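Side-chain contacts in putative exported protein (Bordetella pertussis Tohama I, PDB 2PFZ), which binds pyroglutamic acid as an extracytoplasmic solute receptor, probably delivering it to a tripartite ATP-independent periplasmic transporter: residues S12-E17 / S182-F187; V162-L167 / F187-Y192. All coordinates share one frame; numbering follows the deposited sequence.

Contact 1 (S12-E17 / S182-F187). With PCA (pyroglutamic acid), chain B.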
ATOM      1  N   SER A  12       0.204  -5.548  14.842  1.00 22.53           N
ATOM      2  CA  SER A  12       0.568  -4.194  15.277  1.00 22.24           C
ATOM      3  C   SER A  12       0.496  -3.157  14.149  1.00 21.37           C
ATOM      4  O   SER A  12       0.542  -1.948  14.392  1.00 20.65           O
ATOM      5  CB  SER A  12       1.937  -4.174  15.964  1.00 23.26           C
ATOM      6  OG  SER A  12       2.949  -4.630  15.099  1.00 26.28           O
ATOM      7  N   ASN A  13       0.352  -3.629  12.918  1.00 19.97           N
ATOM      8  CA  ASN A  13       0.290  -2.726  11.775  1.00 19.65           C
ATOM      9  C   ASN A  13      -1.034  -1.943  11.695  1.00 19.89           C
ATOM     10  O   ASN A  13      -2.133  -2.497  11.950  1.00 19.74           O
ATOM     11  CB  ASN A  13       0.607  -3.506  10.505  1.00 19.54           C
ATOM     12  CG  ASN A  13       0.335  -2.719   9.235  1.00 19.73           C
ATOM     13  OD1 ASN A  13       1.210  -2.009   8.710  1.00 22.68           O
ATOM     14  ND2 ASN A  13      -0.877  -2.830   8.745  1.00 18.49           N
ATOM     15  N   LEU A  14      -0.920  -0.657  11.360  1.00 19.13           N
ATOM     16  CA  LEU A  14      -2.075   0.254  11.282  1.00 19.35           C
ATOM     17  C   LEU A  14      -3.242  -0.286  10.419  1.00 18.64           C
ATOM     18  O   LEU A  14      -4.411  -0.162  10.820  1.00 19.28           O
ATOM     19  CB  LEU A  14      -1.650   1.687  10.858  1.00 19.30           C
ATOM     20  CG  LEU A  14      -1.266   1.972   9.390  1.00 21.15           C
ATOM     21  CD1 LEU A  14      -2.475   2.383   8.541  1.00 21.53           C
ATOM     22  CD2 LEU A  14      -0.144   3.015   9.278  1.00 21.30           C
ATOM     23  N   HIS A  15      -2.955  -0.901   9.265  1.00 17.75           N
ATOM     24  CA  HIS A  15      -4.049  -1.462   8.438  1.00 17.55           C
ATOM     25  C   HIS A  15      -4.765  -2.611   9.147  1.00 17.82           C
ATOM     26  O   HIS A  15      -5.967  -2.788   8.979  1.00 17.30           O
ATOM     27  CB  HIS A  15      -3.546  -1.995   7.098  1.00 16.62           C
ATOM     28  CG  HIS A  15      -3.059  -0.929   6.164  1.00 16.82           C
ATOM     29  ND1 HIS A  15      -3.907  -0.153   5.404  1.00 16.25           N
ATOM     30  CD2 HIS A  15      -1.804  -0.491   5.894  1.00 15.79           C
ATOM     31  CE1 HIS A  15      -3.197   0.701   4.688  1.00 14.78           C
ATOM     32  NE2 HIS A  15      -1.917   0.512   4.964  1.00 14.87           N
ATOM     33  N   VAL A  16      -4.011  -3.393   9.928  1.00 18.20           N
ATOM     34  CA  VAL A  16      -4.564  -4.589  10.586  1.00 18.59           C
ATOM     35  C   VAL A  16      -5.309  -4.199  11.865  1.00 19.13           C
ATOM     36  O   VAL A  16      -6.374  -4.774  12.178  1.00 18.34           O
ATOM     37  CB  VAL A  16      -3.480  -5.651  10.850  1.00 17.91           C
ATOM     38  CG1 VAL A  16      -4.105  -6.949  11.363  1.00 19.34           C
ATOM     39  CG2 VAL A  16      -2.706  -5.940   9.550  1.00 18.75           C
ATOM     40  N   GLU A  17      -4.742  -3.249  12.616  1.00 19.64           N
ATOM     41  CA  GLU A  17      -5.485  -2.578  13.686  1.00 21.52           C
ATOM     42  C   GLU A  17      -6.846  -2.115  13.151  1.00 18.91           C
ATOM     43  O   GLU A  17      -7.866  -2.352  13.791  1.00 18.66           O
ATOM     44  CB  GLU A  17      -4.707  -1.383  14.241  1.00 20.92           C
ATOM     45  CG  GLU A  17      -5.458  -0.630  15.359  1.00 25.98           C
ATOM     46  CD  GLU A  17      -4.640   0.531  15.948  1.00 24.20           C
ATOM     47  OE1 GLU A  17      -5.183   1.304  16.792  1.00 34.30           O
ATOM     48  OE2 GLU A  17      -3.454   0.679  15.568  1.00 33.11           O
ATOM     49  N   SER A 182       7.199   3.149   4.456  1.00 17.04           N
ATOM     50  CA  SER A 182       6.650   4.107   5.396  1.00 17.30           C
ATOM     51  C   SER A 182       7.412   4.021   6.726  1.00 17.57           C
ATOM     52  O   SER A 182       8.132   3.056   6.966  1.00 17.23           O
ATOM     53  CB  SER A 182       5.179   3.800   5.633  1.00 16.84           C
ATOM     54  OG  SER A 182       5.009   2.441   6.024  1.00 15.60           O
ATOM     55  N   GLY A 183       7.270   5.046   7.566  1.00 18.63           N
ATOM     56  CA  GLY A 183       7.747   4.979   8.945  1.00 18.88           C
ATOM     57  C   GLY A 183       7.104   3.814   9.682  1.00 18.84           C
ATOM     58  O   GLY A 183       7.745   3.187  10.537  1.00 19.63           O
ATOM     59  N   SER A 184       5.827   3.565   9.371  1.00 18.12           N
ATOM     60  CA  SER A 184       5.057   2.418   9.877  1.00 18.10           C
ATOM     61  C   SER A 184       5.850   1.113   9.764  1.00 17.32           C
ATOM     62  O   SER A 184       6.184   0.492  10.774  1.00 17.27           O
ATOM     63  CB  SER A 184       3.727   2.307   9.119  1.00 18.37           C
ATOM     64  OG  SER A 184       3.063   1.066   9.370  1.00 19.50           O
ATOM     65  N   THR A 185       6.151   0.717   8.538  1.00 17.17           N
ATOM     66  CA  THR A 185       6.932  -0.503   8.245  1.00 18.05           C
ATOM     67  C   THR A 185       8.311  -0.481   8.869  1.00 18.75           C
ATOM     68  O   THR A 185       8.749  -1.486   9.454  1.00 18.96           O
ATOM     69  CB  THR A 185       7.007  -0.782   6.745  1.00 18.13           C
ATOM     70  OG1 THR A 185       5.696  -1.076   6.276  1.00 17.41           O
ATOM     71  CG2 THR A 185       7.909  -1.980   6.458  1.00 18.93           C
ATOM     72  N   GLY A 186       8.994   0.658   8.748  1.00 19.06           N
ATOM     73  CA  GLY A 186      10.302   0.826   9.408  1.00 20.41           C
ATOM     74  C   GLY A 186      10.247   0.506  10.886  1.00 21.38           C
ATOM     75  O   GLY A 186      11.076  -0.251  11.399  1.00 21.25           O
ATOM     76  N   PHE A 187       9.265   1.081  11.579  1.00 22.30           N
ATOM     77  CA  PHE A 187       9.099   0.841  13.008  1.00 23.12           C
ATOM     78  C   PHE A 187       8.721  -0.609  13.305  1.00 23.52           C
ATOM     79  O   PHE A 187       9.352  -1.261  14.153  1.00 23.92           O
ATOM     80  CB  PHE A 187       8.049   1.786  13.595  1.00 23.46           C
ATOM     81  CG  PHE A 187       7.945   1.723  15.088  1.00 25.55           C
ATOM     82  CD1 PHE A 187       8.858   2.409  15.889  1.00 26.93           C
ATOM     83  CD2 PHE A 187       6.932   0.988  15.694  1.00 26.55           C
ATOM     84  CE1 PHE A 187       8.764   2.350  17.289  1.00 27.28           C
ATOM     85  CE2 PHE A 187       6.827   0.931  17.093  1.00 27.42           C
ATOM     86  CZ  PHE A 187       7.749   1.625  17.883  1.00 25.78           C
TER
HETATM   87  N   PCA B   1       4.841  -0.716   3.856  1.00 15.94           N
HETATM   88  CA  PCA B   1       4.538  -1.882   3.003  1.00 16.87           C
HETATM   89  CB  PCA B   1       3.993  -1.441   1.645  1.00 16.52           C
HETATM   90  CG  PCA B   1       4.004   0.076   1.658  1.00 15.73           C
HETATM   91  CD  PCA B   1       4.472   0.419   3.042  1.00 15.83           C
HETATM   92  OE  PCA B   1       4.504   1.580   3.479  1.00 15.77           O
HETATM   93  C   PCA B   1       5.849  -2.594   2.759  1.00 17.64           C
HETATM   94  O   PCA B   1       5.889  -3.764   2.357  1.00 17.85           O
HETATM   95  OXT PCA B   1       6.904  -1.976   2.971  1.00 17.91           O
HETATM   96  O   HOH W   1       1.837   0.369  11.580  1.00 21.46           O
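Leu14 divides its two methyl groups between a ring and the opposite segment: CD1 rests over the centre of one face of the His15 imidazole, 3.9 Å above the plane, while CD2 reaches across to Ser184. The side-chain amide of Asn13 lies at the edge of that imidazole, in its plane, and Trp119 meets the ring with planes at about 60°. With chi1 of 75°, Leu14 CG sits between the backbone N and the carbonyl carbon, which swings CD2 to within 3.9 Å of Ser184 CB. The side chain of Asn13 turns its amide end in the same direction, toward the Ser184 hydroxyl.

A water provides a polar link across this buried contact: it accepts from Leu14 N at 2.9 Å and lies 2.6 Å from Ser184 OG. It joins the first turn of helix 14-30 to that of helix 183-188, and Leu14 and Ser184 both also lean on helix 222-256.

Beside this water link, Ser182 caps helix 183-188: its OG accepts from Thr185 N in a nearly straight bond (176°) and donates to PCA OE at 2.7 Å. The lactam N of PCA in turn donates to Thr185 OG1 over 2.6 Å. One helix start therefore supplies a donor for the lactam carbonyl and an acceptor for its N-H, a pairing suited to pyroglutamic acid, and the helix end may polarise the Ser182 hydroxyl toward stronger donation.

Contact 2 (V162-L167 / F187-Y192); sequences VQQAEL and FDTKTY. With PCA (pyroglutamic acid), chain B.
Thr189 lays its methyl CG2 against the aliphatic part of Gln164, 3.9 Å from CG, and also meets Leu167, whose CD1 lies 4.2 Å from the same methyl. Leu167 CD1 touches the hydroxyl side too, 4.1 Å from Thr189 OG1, so this one leucine methyl bears on both branches of the threonine. With chi1 at 59°, Thr189 OG1 folds back over its own backbone and hydrogen-bonds to Thr185 O one turn back in the helix, leaving CG2 as the branch that meets Gln164. Thr191 OG1 stands 2.9 Å from Thr189 OG1, and Tyr179 OH is a further partner of Thr191.

The threonine marks the point where helix 183-188 ends. A Schellman motif closes it: Lys190 takes positive phi as the C-prime residue, its N bonding to Phe187 O at 3.0 Å, and Thr191 N pairs with Gly186 O. The opposing segment is the loop between strand 158-161 and helix 167-172. The contact joins the chain leaving strand 158-161 to the end of the helix that follows strand 178-181, with strand 140-143 between the two in the mixed sheet.

Gln164 carries the contact on into the ligand pocket. Its CG is anti to the backbone N (chi1 -171°) and the chain stays extended beyond, bringing NE2 to 3.6 Å from PCA C, while Gln164 OE1 lies 4.4 Å from Asp188 CB. Tyr9 and Trp119 also pack on this glutamine. Nearby, Val162 O accepts from Arg142 NE, a second-shell bond that probably helps to position the arginine whose NH2 is hydrogen-bonded to the ligand.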
ATOM      1  N   VAL A 162      11.141  -8.551  -1.214  1.00 17.37           N
ATOM      2  CA  VAL A 162      10.966  -9.189   0.069  1.00 17.06           C
ATOM      3  C   VAL A 162       9.664  -8.700   0.675  1.00 17.25           C
ATOM      4  O   VAL A 162       9.478  -7.486   0.875  1.00 16.00           O
ATOM      5  CB  VAL A 162      12.131  -8.867   1.053  1.00 17.44           C
ATOM      6  CG1 VAL A 162      12.029  -9.736   2.284  1.00 18.33           C
ATOM      7  CG2 VAL A 162      13.469  -9.071   0.378  1.00 18.09           C
ATOM      8  N   GLN A 163       8.756  -9.633   0.978  1.00 16.85           N
ATOM      9  CA  GLN A 163       7.502  -9.231   1.635  1.00 17.08           C
ATOM     10  C   GLN A 163       7.775  -8.721   3.034  1.00 17.74           C
ATOM     11  O   GLN A 163       8.817  -9.046   3.602  1.00 16.99           O
ATOM     12  CB  GLN A 163       6.485 -10.368   1.631  1.00 17.61           C
ATOM     13  CG  GLN A 163       6.218 -10.887   0.215  1.00 17.62           C
ATOM     14  CD  GLN A 163       5.760  -9.779  -0.716  1.00 17.81           C
ATOM     15  OE1 GLN A 163       5.064  -8.857  -0.291  1.00 20.20           O
ATOM     16  NE2 GLN A 163       6.178  -9.836  -1.978  1.00 16.36           N
ATOM     17  N   GLN A 164       6.856  -7.928   3.596  1.00 17.80           N
ATOM     18  CA  GLN A 164       7.097  -7.343   4.915  1.00 19.54           C
ATOM     19  C   GLN A 164       7.301  -8.418   5.981  1.00 19.84           C
ATOM     20  O   GLN A 164       8.092  -8.236   6.905  1.00 19.91           O
ATOM     21  CB  GLN A 164       5.974  -6.391   5.373  1.00 18.98           C
ATOM     22  CG  GLN A 164       6.371  -5.634   6.636  1.00 19.77           C
ATOM     23  CD  GLN A 164       5.410  -4.513   7.040  1.00 19.91           C
ATOM     24  OE1 GLN A 164       5.070  -4.367   8.217  1.00 22.75           O
ATOM     25  NE2 GLN A 164       5.004  -3.717   6.083  1.00 17.55           N
ATOM     26  N   ALA A 165       6.568  -9.528   5.850  1.00 21.29           N
ATOM     27  CA  ALA A 165       6.677 -10.657   6.786  1.00 22.03           C
ATOM     28  C   ALA A 165       8.075 -11.288   6.849  1.00 23.00           C
ATOM     29  O   ALA A 165       8.404 -11.953   7.851  1.00 22.25           O
ATOM     30  CB  ALA A 165       5.615 -11.730   6.485  1.00 22.34           C
ATOM     31  N   GLU A 166       8.867 -11.082   5.785  1.00 23.74           N
ATOM     32  CA  GLU A 166      10.259 -11.554   5.682  1.00 25.43           C
ATOM     33  C   GLU A 166      11.325 -10.462   5.745  1.00 25.24           C
ATOM     34  O   GLU A 166      12.514 -10.744   5.545  1.00 25.16           O
ATOM     35  CB  GLU A 166      10.482 -12.342   4.387  1.00 25.73           C
ATOM     36  CG  GLU A 166      10.003 -13.770   4.449  1.00 29.57           C
ATOM     37  CD  GLU A 166       8.523 -13.872   4.270  1.00 31.17           C
ATOM     38  OE1 GLU A 166       8.012 -13.341   3.256  1.00 37.23           O
ATOM     39  OE2 GLU A 166       7.862 -14.483   5.140  1.00 35.35           O
ATOM     40  N   LEU A 167      10.920  -9.226   6.018  1.00 25.17           N
ATOM     41  CA  LEU A 167      11.854  -8.088   5.928  1.00 25.61           C
ATOM     42  C   LEU A 167      12.878  -8.070   7.061  1.00 26.09           C
ATOM     43  O   LEU A 167      14.065  -7.845   6.842  1.00 25.91           O
ATOM     44  CB  LEU A 167      11.077  -6.767   5.954  1.00 25.18           C
ATOM     45  CG  LEU A 167      11.492  -5.587   5.072  1.00 26.05           C
ATOM     46  CD1 LEU A 167      10.828  -4.304   5.549  1.00 22.81           C
ATOM     47  CD2 LEU A 167      12.968  -5.397   4.850  1.00 25.89           C
ATOM     48  N   PHE A 187       9.265   1.081  11.579  1.00 22.30           N
ATOM     49  CA  PHE A 187       9.099   0.841  13.008  1.00 23.12           C
ATOM     50  C   PHE A 187       8.721  -0.609  13.305  1.00 23.52           C
ATOM     51  O   PHE A 187       9.352  -1.261  14.153  1.00 23.92           O
ATOM     52  CB  PHE A 187       8.049   1.786  13.595  1.00 23.46           C
ATOM     53  CG  PHE A 187       7.945   1.723  15.088  1.00 25.55           C
ATOM     54  CD1 PHE A 187       8.858   2.409  15.889  1.00 26.93           C
ATOM     55  CD2 PHE A 187       6.932   0.988  15.694  1.00 26.55           C
ATOM     56  CE1 PHE A 187       8.764   2.350  17.289  1.00 27.28           C
ATOM     57  CE2 PHE A 187       6.827   0.931  17.093  1.00 27.42           C
ATOM     58  CZ  PHE A 187       7.749   1.625  17.883  1.00 25.78           C
ATOM     59  N   ASP A 188       7.704  -1.113  12.614  1.00 23.49           N
ATOM     60  CA  ASP A 188       7.154  -2.440  12.923  1.00 23.72           C
ATOM     61  C   ASP A 188       8.111  -3.606  12.662  1.00 23.97           C
ATOM     62  O   ASP A 188       7.887  -4.724  13.152  1.00 25.33           O
ATOM     63  CB  ASP A 188       5.856  -2.676  12.152  1.00 23.57           C
ATOM     64  CG  ASP A 188       4.689  -1.862  12.678  1.00 22.72           C
ATOM     65  OD1 ASP A 188       4.687  -1.398  13.842  1.00 23.73           O
ATOM     66  OD2 ASP A 188       3.742  -1.699  11.905  1.00 22.12           O
ATOM     67  N   THR A 189       9.159  -3.357  11.882  1.00 23.45           N
ATOM     68  CA  THR A 189      10.140  -4.383  11.544  1.00 23.32           C
ATOM     69  C   THR A 189      11.461  -4.103  12.261  1.00 23.82           C
ATOM     70  O   THR A 189      12.483  -4.776  12.020  1.00 24.00           O
ATOM     71  CB  THR A 189      10.376  -4.479  10.014  1.00 22.89           C
ATOM     72  OG1 THR A 189      10.846  -3.219   9.496  1.00 22.45           O
ATOM     73  CG2 THR A 189       9.102  -4.948   9.272  1.00 22.66           C
ATOM     74  N   LYS A 190      11.423  -3.115  13.159  1.00 24.05           N
ATOM     75  CA  LYS A 190      12.608  -2.620  13.861  1.00 24.93           C
ATOM     76  C   LYS A 190      13.783  -2.376  12.920  1.00 24.78           C
ATOM     77  O   LYS A 190      14.905  -2.816  13.186  1.00 24.67           O
ATOM     78  CB  LYS A 190      12.992  -3.581  14.999  1.00 25.18           C
ATOM     79  CG  LYS A 190      11.968  -3.604  16.110  1.00 27.25           C
ATOM     80  CD  LYS A 190      12.631  -3.820  17.468  1.00 31.55           C
ATOM     81  CE  LYS A 190      12.712  -5.286  17.831  1.00 33.45           C
ATOM     82  NZ  LYS A 190      11.584  -5.636  18.728  1.00 37.17           N
ATOM     83  N   THR A 191      13.506  -1.662  11.821  1.00 24.57           N
ATOM     84  CA  THR A 191      14.505  -1.320  10.786  1.00 24.61           C
ATOM     85  C   THR A 191      15.668  -0.502  11.362  1.00 25.68           C
ATOM     86  O   THR A 191      16.796  -0.591  10.890  1.00 25.24           O
ATOM     87  CB  THR A 191      13.823  -0.595   9.594  1.00 23.77           C
ATOM     88  OG1 THR A 191      13.087  -1.565   8.857  1.00 21.93           O
ATOM     89  CG2 THR A 191      14.834   0.039   8.623  1.00 22.83           C
ATOM     90  N   TYR A 192      15.372   0.264  12.409  1.00 27.17           N
ATOM     91  CA  TYR A 192      16.378   1.057  13.117  1.00 28.37           C
ATOM     92  C   TYR A 192      17.555   0.256  13.696  1.00 29.51           C
ATOM     93  O   TYR A 192      18.632   0.820  13.946  1.00 30.51           O
ATOM     94  CB  TYR A 192      15.719   1.894  14.208  1.00 28.14           C
ATOM     95  CG  TYR A 192      14.896   1.113  15.212  1.00 28.51           C
ATOM     96  CD1 TYR A 192      13.504   1.063  15.115  1.00 28.18           C
ATOM     97  CD2 TYR A 192      15.505   0.430  16.271  1.00 28.27           C
ATOM     98  CE1 TYR A 192      12.735   0.348  16.051  1.00 27.98           C
ATOM     99  CE2 TYR A 192      14.749  -0.274  17.205  1.00 27.98           C
ATOM    100  CZ  TYR A 192      13.375  -0.315  17.084  1.00 28.76           C
ATOM    101  OH  TYR A 192      12.645  -0.996  18.022  1.00 29.67           O
TER
HETATM  102  N   PCA B   1       4.841  -0.716   3.856  1.00 15.94           N
HETATM  103  CA  PCA B   1       4.538  -1.882   3.003  1.00 16.87           C
HETATM  104  CB  PCA B   1       3.993  -1.441   1.645  1.00 16.52           C
HETATM  105  CG  PCA B   1       4.004   0.076   1.658  1.00 15.73           C
HETATM  106  CD  PCA B   1       4.472   0.419   3.042  1.00 15.83           C
HETATM  107  OE  PCA B   1       4.504   1.580   3.479  1.00 15.77           O
HETATM  108  C   PCA B   1       5.849  -2.594   2.759  1.00 17.64           C
HETATM  109  O   PCA B   1       5.889  -3.764   2.357  1.00 17.85           O
HETATM  110  OXT PCA B   1       6.904  -1.976   2.971  1.00 17.91           O

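How the contacts relate
Contacts 1 and 2 use the two ends of helix 183-188: its start belongs to contact 1 and its end to contact 2, with Phe187 common to both. Their centres are about 10 Å apart, and both touch pyroglutamic acid. The junction lies around Thr185, whose CG2 packs 3.8 Å from Leu167 CD1 and whose OG1 is 2.7 Å from Gln164 NE2. A further meeting place lies between Asn13 CA and Asp188 OD2, 3.6 Å apart. Contact 1 holds the lactam and contact 2 adds a glutamine on the carboxylate side, consistent with a ligand enclosed in the cleft of a two-lobed receptor.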